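Local coordinates for oxidoreductase, NAD-binding/iron-sulfur cluster-binding protein (PDB 6ZXU) that is a catabolic reductive dehalogenase that binds cobalamin and two [4Fe-4S] clusters and probably cleaves carbon-halogen bonds of its substrates reductively, at residues T434-S439 and P596-D601; V425-Q430 and L505-I510; H341-G346 and K638-D643; L40-L45 and S113-D118. One frame throughout, in Å; residues are numbered along the deposited sequence.

Contact 1: residues T434-S439 and P596-D601; sequences TMEGAS and PWNRED. With NA (sodium ion), chain G; SF4 (iron/sulfur cluster), chain D.
M435 and E436 face N598 in a buried, loose, water-bridged contact. It joins helix 432-437 to the loop that leaves an iron-sulfur cluster. The side chains barely meet directly. SD of M435 comes within 4.5 Å of ND2 of N598, and both residues point their CB toward the other segment. The stronger link is polar and runs through one water. That water donates to OE1 of E436 at 2.6 Å and accepts from ND2 of N598 at 2.7 Å. CG of N598 lies anti to the backbone N (chi1 174°), which carries the amide across to this water. The other end of the amide is held too, since OD1 of N598 bonds to R513.

The backbone of N598 does a second job. Its O binds the sodium ion at 2.5 Å, together with three waters and O of C595. One of these waters donates to O of P596 at 2.9 Å. Another reaches OE1 of E436 weakly. The sodium shell therefore ties the loop together and only brushes the helix.

The start of the loop lies against the cluster, in the dicluster part of the protein. CD of P596 is 3.4 Å from S4 of the cluster. The W597 indole turns its edge to S1, with CD1 at 3.6 Å.

Around this, W597 and R599 pack on helix 603-614. N598 and E600 touch Y432 at the start of helix 432-437. M435 also touches Q448 of helix 445-469 and the cobalamin-binding Q430.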
# COMPACT_ATOMS: atom_id res chain seq x y z
N THR A 434 11.14 -4.18 -2.20
CA THR A 434 10.62 -5.30 -2.94
C THR A 434 10.62 -5.01 -4.45
O THR A 434 11.04 -5.82 -5.27
CB THR A 434 9.24 -5.71 -2.47
OG1 THR A 434 9.34 -6.25 -1.16
CG2 THR A 434 8.62 -6.76 -3.36
N MET A 435 10.19 -3.82 -4.84
CA MET A 435 10.15 -3.49 -6.23
C MET A 435 11.53 -3.47 -6.86
O MET A 435 11.65 -3.71 -8.08
CB MET A 435 9.41 -2.12 -6.44
CG MET A 435 8.63 -2.02 -7.71
SD MET A 435 7.59 -0.45 -7.73
CE MET A 435 6.34 -0.82 -6.48
N GLU A 436 12.56 -3.19 -6.09
CA GLU A 436 13.92 -3.20 -6.60
C GLU A 436 14.35 -4.58 -7.10
O GLU A 436 15.10 -4.67 -8.02
CB GLU A 436 14.92 -2.72 -5.51
CG GLU A 436 15.16 -1.21 -5.52
CD GLU A 436 15.49 -0.60 -6.95
OE1 GLU A 436 14.59 0.03 -7.62
OE2 GLU A 436 16.66 -0.79 -7.42
N GLY A 437 13.93 -5.63 -6.41
CA GLY A 437 14.25 -6.99 -6.78
C GLY A 437 13.47 -7.51 -7.98
O GLY A 437 13.84 -8.50 -8.56
N ALA A 438 12.36 -6.84 -8.33
CA ALA A 438 11.28 -7.36 -9.18
C ALA A 438 11.44 -6.83 -10.58
O ALA A 438 12.07 -5.83 -10.82
CB ALA A 438 9.94 -6.93 -8.65
N SER A 439 10.86 -7.55 -11.51
CA SER A 439 10.76 -7.11 -12.89
C SER A 439 9.65 -5.99 -13.04
O SER A 439 9.63 -5.27 -14.01
CB SER A 439 10.39 -8.30 -13.80
OG SER A 439 10.38 -7.87 -15.14
N PRO A 596 12.15 7.61 -12.61
CA PRO A 596 13.23 8.21 -11.83
C PRO A 596 12.83 8.67 -10.44
O PRO A 596 13.67 8.63 -9.53
CB PRO A 596 13.65 9.42 -12.67
CG PRO A 596 13.27 9.04 -14.03
CD PRO A 596 11.99 8.26 -13.91
N TRP A 597 11.61 9.05 -10.23
CA TRP A 597 11.12 9.47 -8.90
C TRP A 597 10.91 8.32 -7.92
O TRP A 597 10.68 8.57 -6.73
CB TRP A 597 9.82 10.24 -9.02
CG TRP A 597 9.96 11.57 -9.75
CD1 TRP A 597 9.91 11.75 -11.06
CD2 TRP A 597 10.11 12.87 -9.15
NE1 TRP A 597 10.00 13.08 -11.36
CE2 TRP A 597 10.16 13.81 -10.22
CE3 TRP A 597 10.17 13.36 -7.83
CZ2 TRP A 597 10.23 15.15 -10.01
CZ3 TRP A 597 10.28 14.71 -7.63
CH2 TRP A 597 10.36 15.59 -8.72
N ASN A 598 10.98 7.10 -8.40
CA ASN A 598 10.99 5.95 -7.56
C ASN A 598 12.41 5.75 -7.05
O ASN A 598 13.25 5.22 -7.78
CB ASN A 598 10.41 4.72 -8.32
CG ASN A 598 10.54 3.40 -7.48
OD1 ASN A 598 10.35 3.38 -6.27
ND2 ASN A 598 11.03 2.35 -8.12
N ARG A 599 12.69 6.19 -5.84
CA ARG A 599 14.04 6.18 -5.29
C ARG A 599 14.08 5.71 -3.88
O ARG A 599 13.08 5.77 -3.18
CB ARG A 599 14.59 7.59 -5.17
CG ARG A 599 14.63 8.32 -6.43
CD ARG A 599 15.50 9.54 -6.28
NE ARG A 599 15.83 10.02 -7.61
CZ ARG A 599 15.14 10.97 -8.20
NH1 ARG A 599 14.12 11.52 -7.58
NH2 ARG A 599 15.49 11.36 -9.44
N GLU A 600 15.30 5.32 -3.44
CA GLU A 600 15.52 4.94 -2.07
C GLU A 600 15.35 6.15 -1.12
O GLU A 600 15.66 7.28 -1.47
CB GLU A 600 16.92 4.27 -1.90
CG GLU A 600 16.96 3.38 -0.63
CD GLU A 600 18.34 2.76 -0.32
OE1 GLU A 600 19.20 2.71 -1.21
OE2 GLU A 600 18.56 2.35 0.84
N ASP A 601 14.94 5.87 0.11
CA ASP A 601 14.75 6.93 1.18
C ASP A 601 16.09 7.24 1.93
O ASP A 601 16.23 6.95 3.13
CB ASP A 601 13.61 6.46 2.12
CG ASP A 601 13.19 7.51 3.18
OD1 ASP A 601 13.22 8.76 2.89
OD2 ASP A 601 12.85 7.04 4.32
NA NA G . 14.21 4.74 -10.08
FE1 SF4 D . 7.23 8.65 -16.76
FE2 SF4 D . 9.67 10.00 -16.43
FE3 SF4 D . 8.29 9.19 -14.25
FE4 SF4 D . 7.25 11.22 -15.73
S1 SF4 D . 9.22 11.14 -14.59
S2 SF4 D . 6.16 9.48 -14.97
S3 SF4 D . 7.91 10.48 -17.75
S4 SF4 D . 9.19 7.96 -15.90
O HOH W 1 12.05 0.11 -7.04
O HOH W 2 14.10 2.27 -10.07
O HOH W 3 15.65 6.51 -9.68
O HOH W 4 14.55 4.71 -12.33

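Contact 2: residues V425-Q430 and L505-I510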
# COMPACT_ATOMS: atom_id res chain seq x y z
N VAL A 425 -8.26 11.13 1.53
CA VAL A 425 -7.45 10.36 0.63
C VAL A 425 -6.16 10.00 1.36
O VAL A 425 -5.45 10.85 1.92
CB VAL A 425 -7.07 11.18 -0.61
CG1 VAL A 425 -6.39 10.32 -1.66
CG2 VAL A 425 -8.32 11.79 -1.20
N MET A 426 -5.83 8.72 1.31
CA MET A 426 -4.59 8.22 1.93
C MET A 426 -3.80 7.41 0.95
O MET A 426 -4.36 6.74 0.11
CB MET A 426 -4.89 7.44 3.14
CG MET A 426 -5.46 8.35 4.18
SD MET A 426 -6.11 7.57 5.64
CE MET A 426 -7.51 6.69 4.90
N LEU A 427 -2.49 7.59 0.98
CA LEU A 427 -1.56 6.85 0.13
C LEU A 427 -0.80 5.83 0.99
O LEU A 427 -0.34 6.16 2.07
CB LEU A 427 -0.64 7.75 -0.58
CG LEU A 427 -1.13 8.87 -1.48
CD1 LEU A 427 0.13 9.54 -2.13
CD2 LEU A 427 -2.04 8.36 -2.56
N ILE A 428 -0.68 4.64 0.47
CA ILE A 428 0.11 3.54 1.04
C ILE A 428 1.24 3.25 0.04
O ILE A 428 0.96 2.96 -1.12
CB ILE A 428 -0.75 2.29 1.26
CG1 ILE A 428 -2.01 2.58 2.07
CG2 ILE A 428 0.09 1.21 1.91
CD1 ILE A 428 -1.66 3.03 3.48
N ASP A 429 2.45 3.33 0.52
CA ASP A 429 3.67 3.07 -0.24
C ASP A 429 3.67 1.58 -0.62
O ASP A 429 3.50 0.71 0.23
CB ASP A 429 4.92 3.46 0.56
CG ASP A 429 6.19 3.38 -0.25
OD1 ASP A 429 6.23 2.66 -1.31
OD2 ASP A 429 7.19 3.98 0.22
N GLN A 430 3.77 1.29 -1.91
CA GLN A 430 3.82 -0.09 -2.37
C GLN A 430 5.11 -0.87 -1.98
O GLN A 430 5.05 -2.12 -1.96
CB GLN A 430 3.63 -0.23 -3.85
CG GLN A 430 2.18 -0.06 -4.26
CD GLN A 430 1.85 -0.76 -5.60
OE1 GLN A 430 2.28 -1.87 -5.86
NE2 GLN A 430 1.06 -0.07 -6.43
N LEU A 505 -1.05 9.10 -10.51
CA LEU A 505 -0.50 10.37 -10.07
C LEU A 505 0.78 10.17 -9.27
O LEU A 505 0.96 9.16 -8.59
CB LEU A 505 -1.49 11.15 -9.19
CG LEU A 505 -2.57 11.84 -10.12
CD1 LEU A 505 -3.64 10.79 -10.36
CD2 LEU A 505 -3.11 13.05 -9.52
N LEU A 506 1.69 11.13 -9.36
CA LEU A 506 3.00 11.00 -8.86
C LEU A 506 3.23 11.99 -7.69
O LEU A 506 2.96 13.17 -7.78
CB LEU A 506 4.00 11.21 -10.00
CG LEU A 506 5.47 10.88 -9.84
CD1 LEU A 506 6.05 10.58 -11.16
CD2 LEU A 506 6.28 11.99 -9.15
N ASN A 507 3.75 11.46 -6.59
CA ASN A 507 4.01 12.17 -5.34
C ASN A 507 5.48 12.56 -5.29
O ASN A 507 6.34 11.82 -5.75
CB ASN A 507 3.66 11.24 -4.14
CG ASN A 507 4.02 11.81 -2.82
OD1 ASN A 507 5.12 11.71 -2.34
ND2 ASN A 507 3.05 12.50 -2.21
N PRO A 508 5.82 13.76 -4.76
CA PRO A 508 7.21 14.17 -4.84
C PRO A 508 8.19 13.38 -3.94
O PRO A 508 9.41 13.47 -4.13
CB PRO A 508 7.14 15.65 -4.48
CG PRO A 508 5.88 15.80 -3.73
CD PRO A 508 4.93 14.81 -4.30
N PHE A 509 7.70 12.59 -3.01
CA PHE A 509 8.58 11.86 -2.10
C PHE A 509 8.58 10.36 -2.41
O PHE A 509 9.63 9.76 -2.24
CB PHE A 509 8.18 12.10 -0.64
CG PHE A 509 8.29 13.54 -0.23
CD1 PHE A 509 9.52 14.09 -0.01
CD2 PHE A 509 7.19 14.37 -0.22
CE1 PHE A 509 9.65 15.43 0.29
CE2 PHE A 509 7.29 15.71 0.14
CZ PHE A 509 8.50 16.26 0.37
N ILE A 510 7.46 9.73 -2.74
CA ILE A 510 7.42 8.25 -3.01
C ILE A 510 7.18 8.00 -4.50
O ILE A 510 6.98 6.86 -4.89
CB ILE A 510 6.44 7.50 -2.12
CG1 ILE A 510 5.00 7.87 -2.41
CG2 ILE A 510 6.77 7.72 -0.67
CD1 ILE A 510 4.04 6.91 -1.76
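The two backbones stand well apart, with CA of L427 and CA of N507 9.4 Å from each other, and draw in to 7.0 Å between CA of D429 and CA of I510. An inner strand of a four-stranded antiparallel sheet, 422-429, here faces an Asx turn that follows the short strand 505-506. OD1 of N507 forms the turn. It accepts from N of F509 at 2.8 Å, with the donor well above the carbonyl plane, and from N of I510 at 3.1 Å, closer to that plane. ND2 of the same amide bonds to O of L495, so both ends of the group are used. An alanine at N507 is likely to leave the two turn amides and the L495 carbonyl without their partner and to let the turn shift.

Across the gap the packing is light. CD1 of L427 meets the N507 amide at a slant, 4.2 Å from ND2. D429 and I510 run side by side, pointing opposite ways. The carboxylate is fixed from elsewhere, because OD1 of D429 forms a salt bridge with R513 and accepts from N of G431. Cobalamin lies close by, and N of L505 bonds to it. I510 has CG1 between its backbone N and carbonyl carbon (chi1 67°). This sends CD1 to 4.1 Å from CA of D429, while CG2 sits 3.9 Å from OD2 of D429.

Contact 3: residues H341-G346 and K638-D643; sequences HPLALG and KRWWFD
H341 holds CG anti to its backbone N (chi1 -171°), which swings the imidazole off the start of helix 342-354 and toward the loop at F642. L343, two residues on, likewise has CG anti to its backbone N, and its CD2 branch reaches the edge of W640.

The imidazole is used at both nitrogens. ND1 accepts from N of L343 at 3.0 Å, a fairly straight bond (163° at the hydrogen). H341 is the N-cap residue, and this is its capping bond. NE2 donates to O of F642 at 2.9 Å. That oxygen lies in the ring plane, but the bond is bent (141°). One face of the ring takes CD of P342. Two bonds, one at each nitrogen, plus this cover fix its rotation. A leucine at H341 would probably leave N of L343 uncapped and the F642 carbonyl without its donor.

Beside it the contact is apolar. L343 and W640 cross at about a right angle, and CD2 meets the indole edge at CH2, 4.0 Å away. NE1 of W640 is bonded outside the pair, to OG1 of T434. CE3 of W641 lies over one indole face. The ring of F116, from helix 103-116, meets the W640 ring.

The loop also braces itself. NH2 of R639 forms a salt bridge with OD2 of D643 at 2.9 Å, and R639 has a second partner in E660. The bonding at H341 implies a proton on NE2 and a lone pair on ND1, so the ring is probably neutral.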
# COMPACT_ATOMS: atom_id res chain seq x y z
N HIS A 341 -0.35 -15.92 -6.92
CA HIS A 341 0.70 -16.22 -5.97
C HIS A 341 0.10 -16.50 -4.60
O HIS A 341 -0.87 -15.85 -4.21
CB HIS A 341 1.68 -15.06 -5.90
CG HIS A 341 2.91 -15.36 -5.12
ND1 HIS A 341 2.93 -15.39 -3.75
CD2 HIS A 341 4.17 -15.64 -5.52
CE1 HIS A 341 4.16 -15.64 -3.32
NE2 HIS A 341 4.92 -15.83 -4.39
N PRO A 342 0.63 -17.49 -3.85
CA PRO A 342 0.05 -17.85 -2.52
C PRO A 342 -0.03 -16.74 -1.48
O PRO A 342 -0.91 -16.76 -0.62
CB PRO A 342 1.01 -18.92 -2.00
CG PRO A 342 1.49 -19.60 -3.23
CD PRO A 342 1.62 -18.51 -4.27
N LEU A 343 0.88 -15.78 -1.53
CA LEU A 343 0.83 -14.66 -0.63
C LEU A 343 -0.37 -13.77 -0.85
O LEU A 343 -1.07 -13.39 0.10
CB LEU A 343 2.14 -13.84 -0.71
CG LEU A 343 2.26 -12.69 0.28
CD1 LEU A 343 2.20 -13.13 1.74
CD2 LEU A 343 3.56 -11.92 0.06
N ALA A 344 -0.63 -13.43 -2.11
CA ALA A 344 -1.85 -12.71 -2.45
C ALA A 344 -3.13 -13.49 -2.05
O ALA A 344 -4.07 -12.93 -1.50
CB ALA A 344 -1.86 -12.44 -3.95
N LEU A 345 -3.15 -14.78 -2.31
CA LEU A 345 -4.25 -15.63 -1.83
C LEU A 345 -4.42 -15.57 -0.31
O LEU A 345 -5.55 -15.64 0.19
CB LEU A 345 -4.08 -17.10 -2.29
CG LEU A 345 -4.36 -17.28 -3.78
CD1 LEU A 345 -3.82 -18.57 -4.31
CD2 LEU A 345 -5.87 -17.26 -4.02
N GLY A 346 -3.36 -15.39 0.44
CA GLY A 346 -3.48 -15.20 1.92
C GLY A 346 -4.18 -13.93 2.26
O GLY A 346 -4.77 -13.80 3.33
N LYS A 638 17.46 -8.34 -3.47
CA LYS A 638 16.13 -8.03 -2.96
C LYS A 638 15.02 -9.00 -3.41
O LYS A 638 13.85 -8.80 -3.13
CB LYS A 638 15.77 -6.62 -3.34
CG LYS A 638 16.75 -5.52 -2.88
CD LYS A 638 16.73 -5.40 -1.38
CE LYS A 638 17.49 -4.17 -0.97
NZ LYS A 638 17.30 -3.99 0.48
N ARG A 639 15.36 -10.04 -4.17
CA ARG A 639 14.40 -10.99 -4.64
C ARG A 639 14.14 -12.04 -3.58
O ARG A 639 14.73 -13.12 -3.59
CB ARG A 639 14.85 -11.59 -5.98
CG ARG A 639 13.78 -12.44 -6.65
CD ARG A 639 14.12 -12.62 -8.09
NE ARG A 639 13.33 -13.63 -8.75
CZ ARG A 639 13.60 -14.03 -10.01
NH1 ARG A 639 14.59 -13.46 -10.68
NH2 ARG A 639 12.86 -14.94 -10.63
N TRP A 640 13.25 -11.74 -2.65
CA TRP A 640 13.09 -12.59 -1.51
C TRP A 640 11.96 -13.60 -1.66
O TRP A 640 11.83 -14.48 -0.79
CB TRP A 640 12.74 -11.73 -0.28
CG TRP A 640 11.55 -10.81 -0.45
CD1 TRP A 640 11.60 -9.49 -0.91
CD2 TRP A 640 10.16 -11.09 -0.19
NE1 TRP A 640 10.32 -8.95 -0.96
CE2 TRP A 640 9.42 -9.90 -0.52
CE3 TRP A 640 9.48 -12.22 0.23
CZ2 TRP A 640 8.06 -9.84 -0.42
CZ3 TRP A 640 8.14 -12.18 0.30
CH2 TRP A 640 7.42 -11.00 0.00
N TRP A 641 11.09 -13.44 -2.66
CA TRP A 641 9.86 -14.26 -2.78
C TRP A 641 10.12 -15.50 -3.64
O TRP A 641 11.09 -15.56 -4.41
CB TRP A 641 8.69 -13.42 -3.41
CG TRP A 641 9.05 -12.84 -4.77
CD1 TRP A 641 8.80 -13.41 -6.00
CD2 TRP A 641 9.72 -11.62 -5.03
NE1 TRP A 641 9.32 -12.63 -6.99
CE2 TRP A 641 9.86 -11.50 -6.41
CE3 TRP A 641 10.19 -10.59 -4.21
CZ2 TRP A 641 10.53 -10.45 -6.98
CZ3 TRP A 641 10.85 -9.55 -4.76
CH2 TRP A 641 11.02 -9.47 -6.14
N PHE A 642 9.22 -16.48 -3.50
CA PHE A 642 9.22 -17.69 -4.33
C PHE A 642 8.43 -17.46 -5.62
O PHE A 642 7.42 -16.77 -5.61
CB PHE A 642 8.58 -18.86 -3.57
CG PHE A 642 9.28 -19.29 -2.31
CD1 PHE A 642 10.62 -19.09 -2.11
CD2 PHE A 642 8.53 -19.93 -1.32
CE1 PHE A 642 11.24 -19.47 -0.97
CE2 PHE A 642 9.13 -20.35 -0.16
CZ PHE A 642 10.48 -20.12 0.01
N ASP A 643 8.91 -18.03 -6.71
CA ASP A 643 8.18 -18.04 -7.96
C ASP A 643 7.17 -19.23 -8.00
O ASP A 643 7.52 -20.33 -8.38
CB ASP A 643 9.14 -18.16 -9.13
CG ASP A 643 9.91 -16.91 -9.35
OD1 ASP A 643 9.52 -15.82 -8.86
OD2 ASP A 643 10.94 -16.99 -9.98

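Contact 4: residues L40-L45 and S113-D118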
# COMPACT_ATOMS: atom_id res chain seq x y z
N LEU A 40 16.52 -9.58 6.70
CA LEU A 40 17.14 -8.93 7.81
C LEU A 40 16.33 -7.82 8.41
O LEU A 40 16.58 -7.41 9.53
CB LEU A 40 18.56 -8.40 7.37
CG LEU A 40 19.56 -9.48 6.95
CD1 LEU A 40 20.92 -8.93 6.64
CD2 LEU A 40 19.73 -10.56 8.01
N GLY A 41 15.38 -7.30 7.64
CA GLY A 41 14.54 -6.20 8.06
C GLY A 41 15.26 -4.84 8.14
O GLY A 41 16.47 -4.71 7.82
N PRO A 42 14.55 -3.83 8.67
CA PRO A 42 15.11 -2.47 8.75
C PRO A 42 15.91 -2.17 10.00
O PRO A 42 16.56 -1.15 10.02
CB PRO A 42 13.86 -1.63 8.68
CG PRO A 42 12.82 -2.43 9.39
CD PRO A 42 13.12 -3.86 9.05
N LEU A 43 15.95 -3.06 10.99
CA LEU A 43 16.69 -2.88 12.19
C LEU A 43 17.92 -3.81 12.20
O LEU A 43 17.91 -4.90 11.61
CB LEU A 43 15.78 -3.17 13.44
CG LEU A 43 14.55 -2.29 13.57
CD1 LEU A 43 13.67 -2.87 14.65
CD2 LEU A 43 14.94 -0.84 13.94
N ALA A 44 18.94 -3.37 12.91
CA ALA A 44 20.24 -4.11 12.97
C ALA A 44 20.18 -5.21 14.06
O ALA A 44 21.03 -5.28 14.94
CB ALA A 44 21.43 -3.16 13.23
N LEU A 45 19.23 -6.12 13.90
CA LEU A 45 19.02 -7.21 14.85
C LEU A 45 20.22 -8.17 14.89
O LEU A 45 20.54 -8.75 15.91
CB LEU A 45 17.75 -7.98 14.51
CG LEU A 45 16.44 -7.17 14.47
CD1 LEU A 45 15.24 -8.08 14.17
CD2 LEU A 45 16.25 -6.37 15.71
N SER A 113 8.61 -11.99 4.25
CA SER A 113 7.17 -11.83 4.08
C SER A 113 6.61 -11.01 5.18
O SER A 113 5.74 -10.17 4.92
CB SER A 113 6.44 -13.19 4.00
OG SER A 113 6.88 -13.98 2.92
N ALA A 114 7.01 -11.26 6.43
CA ALA A 114 6.51 -10.51 7.54
C ALA A 114 6.91 -9.04 7.50
O ALA A 114 6.11 -8.16 7.79
CB ALA A 114 6.92 -11.16 8.82
N TYR A 115 8.15 -8.76 7.12
CA TYR A 115 8.65 -7.42 7.01
C TYR A 115 7.93 -6.70 5.85
O TYR A 115 7.61 -5.53 5.98
CB TYR A 115 10.20 -7.40 6.77
CG TYR A 115 10.99 -7.70 8.03
CD1 TYR A 115 10.79 -6.93 9.17
CD2 TYR A 115 11.88 -8.73 8.11
CE1 TYR A 115 11.49 -7.15 10.32
CE2 TYR A 115 12.57 -8.97 9.27
CZ TYR A 115 12.40 -8.19 10.36
OH TYR A 115 13.11 -8.36 11.50
N PHE A 116 7.66 -7.40 4.75
CA PHE A 116 6.86 -6.89 3.64
C PHE A 116 5.48 -6.38 4.12
O PHE A 116 5.00 -5.32 3.69
CB PHE A 116 6.74 -7.95 2.58
CG PHE A 116 5.78 -7.62 1.46
CD1 PHE A 116 6.12 -6.63 0.50
CD2 PHE A 116 4.61 -8.30 1.30
CE1 PHE A 116 5.29 -6.36 -0.55
CE2 PHE A 116 3.73 -7.99 0.24
CZ PHE A 116 4.09 -7.03 -0.67
N LEU A 117 4.92 -7.06 5.11
CA LEU A 117 3.62 -6.69 5.69
C LEU A 117 3.75 -5.72 6.82
O LEU A 117 2.81 -5.47 7.53
CB LEU A 117 2.87 -7.94 6.14
CG LEU A 117 2.56 -8.96 5.08
CD1 LEU A 117 1.93 -10.18 5.70
CD2 LEU A 117 1.62 -8.43 4.03
N ASP A 118 4.94 -5.17 7.00
CA ASP A 118 5.21 -4.16 8.00
C ASP A 118 5.23 -4.69 9.48
O ASP A 118 4.94 -3.96 10.40
CB ASP A 118 4.32 -2.94 7.82
CG ASP A 118 4.41 -2.39 6.43
OD1 ASP A 118 5.53 -1.92 6.06
OD2 ASP A 118 3.40 -2.49 5.66
O HOH W 5 14.74 -5.86 11.54
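Y115, G41 and P42 carry this surface contact between a loop and the last turn of helix 103-116. Y115 gives by far the most buried area. Its ring lies flat against the backbone of the loop. CA of G41 sits 3.5 Å from the ring centroid and 9° off the normal, a CH-pi contact over the middle of the face. There is no room for a side chain at G41, because a CB would run into CZ of Y115. The positive phi of G41 (71°) also suits glycine. P42 follows at an oblique angle, with CD 3.9 Å from CD1 of Y115.

CG of Y115 lies anti to the carbonyl carbon (chi1 -76°), and the ring reaches out from the helix across the loop. Its hydroxyl meets L45 and a water. CD1 of L45 is 3.4 Å from OH. The water sits 3.0 Å from the same OH. It donates to O of L40 and accepts from N of L43, so it links L40, L43 and Y115. OH also takes a hydrogen bond from N of V122.

The helix ends here in a Schellman motif, with N of D118 bonded to O of Y115 at 2.9 Å. D118 has positive phi and pairs with R451 and R455.

Strand 121-126 comes next to the contact, with M121 against L43 and L45. Helix 168-190 packs on S113, A114 and L117. F116 turns instead to helix 445-469, touching Q448 and R451.

How the contacts relate
Contact 4 comes first along the chain. It closes the loop from 40-45 to 113-118 before the others open. Contact 3 opens next at 341-346 and closes last at 638-643, so its long loop holds both contact 1 and contact 2. Those two cross: 425-430 opens, 434-439 opens, 505-510 closes contact 2, and 596-601 closes contact 1. Contacts 1 and 2 also touch, W597 packing on L506. W641 lies against G437 and A438, which joins contact 3 to contact 1. W640 packs on S113 and brings contact 4 into the same region. Together they tie helices 103-116, 342-354 and 432-437 and strand 422-429 to the loops near the cobalamin and a cluster.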